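Long-range contacts in peptidoglycan-recognition protein LB (Drosophila melanogaster, PDB 7NSZ), which hydrolyses the amide link between N-acetylmuramoyl sugars and L-amino acids in bacterial peptidoglycan with the help of zinc, probably scavenging biologically active peptidoglycan by turning it into inactive fragments: residues W119-P124 with E161-L167; F80-G85 with S110-I116. The protein carries 1 engineered substitution. All blocks are in the same frame, centred on the assembly; numbering follows the deposited sequence.

Interaction 1: residues W119-P124 with E161-L167. With ZN (zinc ion), chain B.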
loop_
_atom_site.group_PDB
_atom_site.type_symbol
_atom_site.label_atom_id
_atom_site.label_comp_id
_atom_site.label_asym_id
_atom_site.label_seq_id
_atom_site.Cartn_x
_atom_site.Cartn_y
_atom_site.Cartn_z
ATOM N N TRP A 119 -1.365 -1.325 -13.126
ATOM C CA TRP A 119 -1.157 -2.801 -13.179
ATOM C C TRP A 119 -2.448 -3.543 -13.577
ATOM O O TRP A 119 -2.720 -4.660 -13.176
ATOM C CB TRP A 119 -0.543 -3.256 -11.863
ATOM C CG TRP A 119 0.731 -2.522 -11.519
ATOM C CD1 TRP A 119 0.939 -1.708 -10.429
ATOM C CD2 TRP A 119 1.917 -2.396 -12.315
ATOM N NE1 TRP A 119 2.184 -1.180 -10.456
ATOM C CE2 TRP A 119 2.814 -1.551 -11.618
ATOM C CE3 TRP A 119 2.334 -2.952 -13.533
ATOM C CZ2 TRP A 119 4.070 -1.236 -12.076
ATOM C CZ3 TRP A 119 3.568 -2.624 -14.016
ATOM C CH2 TRP A 119 4.438 -1.806 -13.298
ATOM N N ARG A 120 -3.219 -2.856 -14.413
ATOM C CA ARG A 120 -4.420 -3.478 -15.045
ATOM C C ARG A 120 -4.044 -4.668 -15.924
ATOM O O ARG A 120 -4.710 -5.673 -15.772
ATOM C CB ARG A 120 -5.186 -2.411 -15.823
ATOM C CG ARG A 120 -5.982 -1.510 -14.893
ATOM C CD ARG A 120 -6.717 -0.455 -15.698
ATOM N NE ARG A 120 -5.766 0.338 -16.451
ATOM C CZ ARG A 120 -5.969 0.863 -17.659
ATOM N NH1 ARG A 120 -7.142 0.743 -18.256
ATOM N NH2 ARG A 120 -5.001 1.528 -18.260
ATOM N N THR A 121 -3.025 -4.551 -16.752
ATOM C CA THR A 121 -2.689 -5.643 -17.727
ATOM C C THR A 121 -1.254 -6.096 -17.576
ATOM O O THR A 121 -0.997 -7.276 -17.790
ATOM C CB THR A 121 -3.001 -5.224 -19.170
ATOM O OG1 THR A 121 -2.224 -4.062 -19.428
ATOM C CG2 THR A 121 -4.480 -4.993 -19.371
ATOM N N GLU A 122 -0.322 -5.204 -17.231
ATOM C CA GLU A 122 1.081 -5.587 -17.004
ATOM C C GLU A 122 1.289 -6.076 -15.568
ATOM O O GLU A 122 0.629 -5.552 -14.628
ATOM C CB GLU A 122 1.994 -4.394 -17.211
ATOM C CG GLU A 122 2.374 -4.139 -18.628
ATOM C CD GLU A 122 2.847 -5.392 -19.335
ATOM O OE1 GLU A 122 2.084 -5.841 -20.209
ATOM O OE2 GLU A 122 3.917 -5.932 -18.971
ATOM N N LEU A 123 2.155 -7.048 -15.424
ATOM C CA LEU A 123 2.608 -7.564 -14.107
ATOM C C LEU A 123 3.707 -6.633 -13.609
ATOM O O LEU A 123 4.667 -6.373 -14.324
ATOM C CB LEU A 123 3.133 -8.997 -14.245
ATOM C CG LEU A 123 3.537 -9.652 -12.941
ATOM C CD1 LEU A 123 2.296 -9.868 -12.090
ATOM C CD2 LEU A 123 4.259 -10.956 -13.210
ATOM N N PRO A 124 3.679 -6.141 -12.352
ATOM C CA PRO A 124 4.820 -5.366 -11.865
ATOM C C PRO A 124 6.107 -6.177 -11.983
ATOM O O PRO A 124 6.091 -7.405 -11.834
ATOM C CB PRO A 124 4.462 -5.092 -10.379
ATOM C CG PRO A 124 2.948 -5.145 -10.358
ATOM C CD PRO A 124 2.580 -6.224 -11.384
ATOM N N GLU A 161 -11.648 -1.006 -9.691
ATOM C CA GLU A 161 -10.743 -1.886 -10.466
ATOM C C GLU A 161 -9.409 -2.140 -9.730
ATOM O O GLU A 161 -8.764 -3.155 -9.977
ATOM C CB GLU A 161 -10.480 -1.159 -11.769
ATOM C CG GLU A 161 -9.632 -1.879 -12.775
ATOM C CD GLU A 161 -9.880 -1.374 -14.191
ATOM O OE1 GLU A 161 -9.411 -2.015 -15.145
ATOM O OE2 GLU A 161 -10.529 -0.316 -14.341
ATOM N N CYS A 162 -9.021 -1.188 -8.885
ATOM C CA CYS A 162 -7.765 -1.290 -8.089
ATOM C C CYS A 162 -7.695 -2.663 -7.420
ATOM O O CYS A 162 -8.640 -3.108 -6.764
ATOM C CB CYS A 162 -7.747 -0.161 -7.076
ATOM S SG CYS A 162 -6.253 -0.191 -6.085
ATOM N N PRO A 163 -6.538 -3.381 -7.443
ATOM C CA PRO A 163 -5.217 -2.941 -7.920
ATOM C C PRO A 163 -4.830 -3.254 -9.370
ATOM O O PRO A 163 -3.692 -3.331 -9.696
ATOM C CB PRO A 163 -4.281 -3.716 -6.960
ATOM C CG PRO A 163 -4.998 -5.072 -6.800
ATOM C CD PRO A 163 -6.448 -4.640 -6.672
ATOM N N GLY A 164 -5.858 -3.345 -10.230
ATOM C CA GLY A 164 -5.681 -3.768 -11.635
ATOM C C GLY A 164 -5.850 -5.262 -11.735
ATOM O O GLY A 164 -5.433 -5.983 -10.870
ATOM N N GLY A 165 -6.466 -5.735 -12.818
ATOM C CA GLY A 165 -6.714 -7.166 -12.986
ATOM C C GLY A 165 -5.447 -7.991 -12.948
ATOM O O GLY A 165 -5.493 -9.040 -12.340
ATOM N N ARG A 166 -4.377 -7.580 -13.597
ATOM C CA ARG A 166 -3.157 -8.410 -13.628
ATOM C C ARG A 166 -2.547 -8.514 -12.219
ATOM O O ARG A 166 -2.152 -9.642 -11.803
ATOM C CB ARG A 166 -2.148 -7.877 -14.642
ATOM C CG ARG A 166 -0.943 -8.786 -14.871
ATOM C CD ARG A 166 -1.302 -10.153 -15.425
ATOM N NE ARG A 166 -0.226 -11.114 -15.365
ATOM C CZ ARG A 166 0.006 -11.923 -14.329
ATOM N NH1 ARG A 166 -0.726 -11.780 -13.229
ATOM N NH2 ARG A 166 0.981 -12.840 -14.381
ATOM N N LEU A 167 -2.397 -7.391 -11.507
ATOM C CA LEU A 167 -1.821 -7.455 -10.139
ATOM C C LEU A 167 -2.808 -8.153 -9.204
ATOM O O LEU A 167 -2.371 -8.876 -8.332
ATOM C CB LEU A 167 -1.499 -6.027 -9.708
ATOM C CG LEU A 167 -0.991 -5.893 -8.273
ATOM C CD1 LEU A 167 0.182 -6.802 -7.942
ATOM C CD2 LEU A 167 -0.653 -4.421 -8.003
HETATM ZN ZN ZN B . -6.862 1.106 -4.318
HETATM O O HOH W 1 0.840 -9.841 -17.791
#

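Interaction 2: residues F80-G85 with S110-I116. Engineered in segment 80-85: Phe80 (natural residue Tyr).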
loop_
_atom_site.group_PDB
_atom_site.type_symbol
_atom_site.label_atom_id
_atom_site.label_comp_id
_atom_site.label_asym_id
_atom_site.label_seq_id
_atom_site.Cartn_x
_atom_site.Cartn_y
_atom_site.Cartn_z
ATOM N N PHE A 80 -2.143 6.021 1.752
ATOM C CA PHE A 80 -1.558 4.674 1.881
ATOM C C PHE A 80 -0.613 4.587 3.073
ATOM O O PHE A 80 0.076 5.575 3.453
ATOM C CB PHE A 80 -0.818 4.336 0.585
ATOM C CG PHE A 80 -1.692 4.432 -0.631
ATOM C CD1 PHE A 80 -2.751 3.534 -0.818
ATOM C CD2 PHE A 80 -1.466 5.373 -1.614
ATOM C CE1 PHE A 80 -3.570 3.603 -1.939
ATOM C CE2 PHE A 80 -2.266 5.428 -2.732
ATOM C CZ PHE A 80 -3.352 4.563 -2.876
ATOM N N SER A 81 -0.467 3.397 3.579
ATOM C CA SER A 81 0.503 3.100 4.664
ATOM C C SER A 81 1.927 3.142 4.127
ATOM O O SER A 81 2.851 3.674 4.783
ATOM C CB SER A 81 0.225 1.776 5.269
ATOM O OG SER A 81 -1.154 1.611 5.642
ATOM N N PHE A 82 2.112 2.523 2.951
ATOM C CA PHE A 82 3.436 2.364 2.305
ATOM C C PHE A 82 3.283 2.381 0.789
ATOM O O PHE A 82 2.205 1.951 0.283
ATOM C CB PHE A 82 4.152 1.055 2.678
ATOM C CG PHE A 82 4.510 0.985 4.137
ATOM C CD1 PHE A 82 3.659 0.413 5.037
ATOM C CD2 PHE A 82 5.700 1.482 4.609
ATOM C CE1 PHE A 82 3.933 0.417 6.390
ATOM C CE2 PHE A 82 5.977 1.502 5.980
ATOM C CZ PHE A 82 5.094 0.936 6.852
ATOM N N GLY A 83 4.274 2.852 0.067
ATOM C CA GLY A 83 4.350 2.714 -1.385
ATOM C C GLY A 83 5.537 1.890 -1.768
ATOM O O GLY A 83 6.546 1.792 -1.028
ATOM N N ILE A 84 5.444 1.275 -2.934
ATOM C CA ILE A 84 6.506 0.456 -3.548
ATOM C C ILE A 84 6.851 1.037 -4.908
ATOM O O ILE A 84 5.939 1.206 -5.759
ATOM C CB ILE A 84 6.049 -0.996 -3.701
ATOM C CG1 ILE A 84 5.434 -1.605 -2.448
ATOM C CG2 ILE A 84 7.180 -1.850 -4.265
ATOM C CD1 ILE A 84 6.343 -1.832 -1.401
ATOM N N GLY A 85 8.120 1.331 -5.131
ATOM C CA GLY A 85 8.555 1.838 -6.439
ATOM C C GLY A 85 9.141 0.726 -7.313
ATOM O O GLY A 85 9.520 -0.326 -6.829
ATOM N N SER A 110 -5.727 -2.128 8.963
ATOM C CA SER A 110 -5.012 -2.645 7.789
ATOM C C SER A 110 -3.701 -1.908 7.581
ATOM O O SER A 110 -3.540 -0.767 8.064
ATOM C CB SER A 110 -5.880 -2.619 6.595
ATOM O OG SER A 110 -6.045 -1.281 6.056
ATOM N N VAL A 111 -2.851 -2.559 6.800
ATOM C CA VAL A 111 -1.725 -1.922 6.126
ATOM C C VAL A 111 -2.148 -1.807 4.685
ATOM O O VAL A 111 -2.339 -2.825 4.006
ATOM C CB VAL A 111 -0.425 -2.710 6.311
ATOM C CG1 VAL A 111 0.736 -2.028 5.647
ATOM C CG2 VAL A 111 -0.173 -2.989 7.754
ATOM N N GLY A 112 -2.233 -0.580 4.196
ATOM C CA GLY A 112 -2.522 -0.282 2.791
ATOM C C GLY A 112 -1.245 -0.064 2.001
ATOM O O GLY A 112 -0.553 0.927 2.276
ATOM N N ILE A 113 -0.961 -0.903 1.007
ATOM C CA ILE A 113 0.313 -0.875 0.273
ATOM C C ILE A 113 0.010 -0.545 -1.167
ATOM O O ILE A 113 -0.792 -1.301 -1.766
ATOM C CB ILE A 113 1.059 -2.224 0.371
ATOM C CG1 ILE A 113 1.318 -2.629 1.822
ATOM C CG2 ILE A 113 2.352 -2.195 -0.443
ATOM C CD1 ILE A 113 1.822 -4.094 1.978
ATOM N N VAL A 114 0.530 0.539 -1.693
ATOM C CA VAL A 114 0.338 0.889 -3.119
ATOM C C VAL A 114 1.597 0.499 -3.888
ATOM O O VAL A 114 2.722 0.877 -3.573
ATOM C CB VAL A 114 -0.029 2.372 -3.302
ATOM C CG1 VAL A 114 1.057 3.338 -2.861
ATOM C CG2 VAL A 114 -0.423 2.638 -4.745
ATOM N N LEU A 115 1.401 -0.249 -4.970
ATOM C CA LEU A 115 2.448 -0.520 -5.953
ATOM C C LEU A 115 2.338 0.556 -7.021
ATOM O O LEU A 115 1.333 0.608 -7.731
ATOM C CB LEU A 115 2.356 -1.934 -6.540
ATOM C CG LEU A 115 3.017 -3.019 -5.698
ATOM C CD1 LEU A 115 2.267 -3.361 -4.453
ATOM C CD2 LEU A 115 3.213 -4.300 -6.551
ATOM N N ILE A 116 3.268 1.486 -7.064
ATOM C CA ILE A 116 3.178 2.653 -7.966
ATOM C C ILE A 116 3.141 2.134 -9.412
ATOM O O ILE A 116 3.948 1.267 -9.811
ATOM C CB ILE A 116 4.342 3.636 -7.733
ATOM C CG1 ILE A 116 4.263 4.205 -6.315
ATOM C CG2 ILE A 116 4.373 4.749 -8.763
ATOM C CD1 ILE A 116 5.543 4.833 -5.824
#

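Interaction 1: residues W119-P124 with E161-L167
The backbone of Trp119 and Arg120 passes directly over Gly164 and the first turn of helix 165-171, with the CA atoms of Arg120 and Gly164 3.6 Å apart. Gly164 is the N-cap residue, and two amides of that turn donate to this loop of the amidase domain: Leu167 N to Trp119 O (3.2 Å, in the carbonyl plane) and Arg166 N to Arg120 O (2.9 Å, from well above the carbonyl plane). A CB on Gly164 would run into Trp119 O. Just upstream, Cys162 binds the zinc ion through SG at 2.3 Å, together with His44 and His154. Arg166 has CG anti to its backbone nitrogen (chi1 -172°) and bends at chi2, which lays its methylenes against the carbonyl of Thr121 and one guanidinium face over Leu123 CD1. Replacing Arg166 with alanine would probably uncover Leu123 and deprive the water bridging to Thr121 of one partner. The CB atoms of Leu167 and Trp119 pack together, while Pro124 CG sits over one face of the indole. Arg120 NH2 forms a salt bridge with Asp118, and Glu161 lies against the aliphatic part of the arginine, OE1 3.2 Å from Arg120 CD.

Interaction 2: residues F80-G85 with S110-I116
Two neighbouring parallel strands in the central mixed sheet of the amidase domain, 82-84 and 110-115, form this contact beside the zinc site. Phe82 N and Ile84 N donate to Gly112 O and Val114 O, and Val114 N and Ile116 N return bonds to Phe82 O and Ile84 O. At the start of the pairing Ser81 N also donates to Gly112 O (2.8 Å), so that carbonyl takes two amides. Ser81 OG, on the backbone-nitrogen side of its residue (chi1 -50°), accepts from Gly112 N at 2.8 Å, in place of a backbone carbonyl. The engineered Phe80, a tyrosine in nature at a position inferred to be essential for coordinating the zinc-bound water, lies with one ring face on Val114, whose CB stands 3.6 Å from the ring centroid and almost on the normal, a CH-pi contact. On the other side of the sheet Ile84 CG1 packs against Ile113 CG2 (3.7 Å), and Val111 CG1 reaches the edge of the Phe82 ring. Helix 126-142 covers that side through Leu135, Ala131 and Ile136; on the Phe80 side the ring meets His44 and touches Met65 of helix 55-72, while strand 38-45 flanks 110-115.

Reading from the N terminus, after the short strand 17-18, the chain supplies strand 38-45 and helix 55-72, then enters 80-85. Interaction 2 closes the loop that runs through strand 90-92 and returns as 110-116, setting two parallel strands side by side in the middle of the sheet. Only after that does 119-124 begin, so interaction 1 follows in series and neither encloses nor crosses interaction 2. Its own loop takes in helix 126-142 and strands 145-146 and 149-153 before 161-167 comes back to the start of the last helix. The two contacts meet at Leu115, whose CD2 lies 3.9 Å from Pro124 CG, joining the sheet core to the loop-helix junction near the zinc.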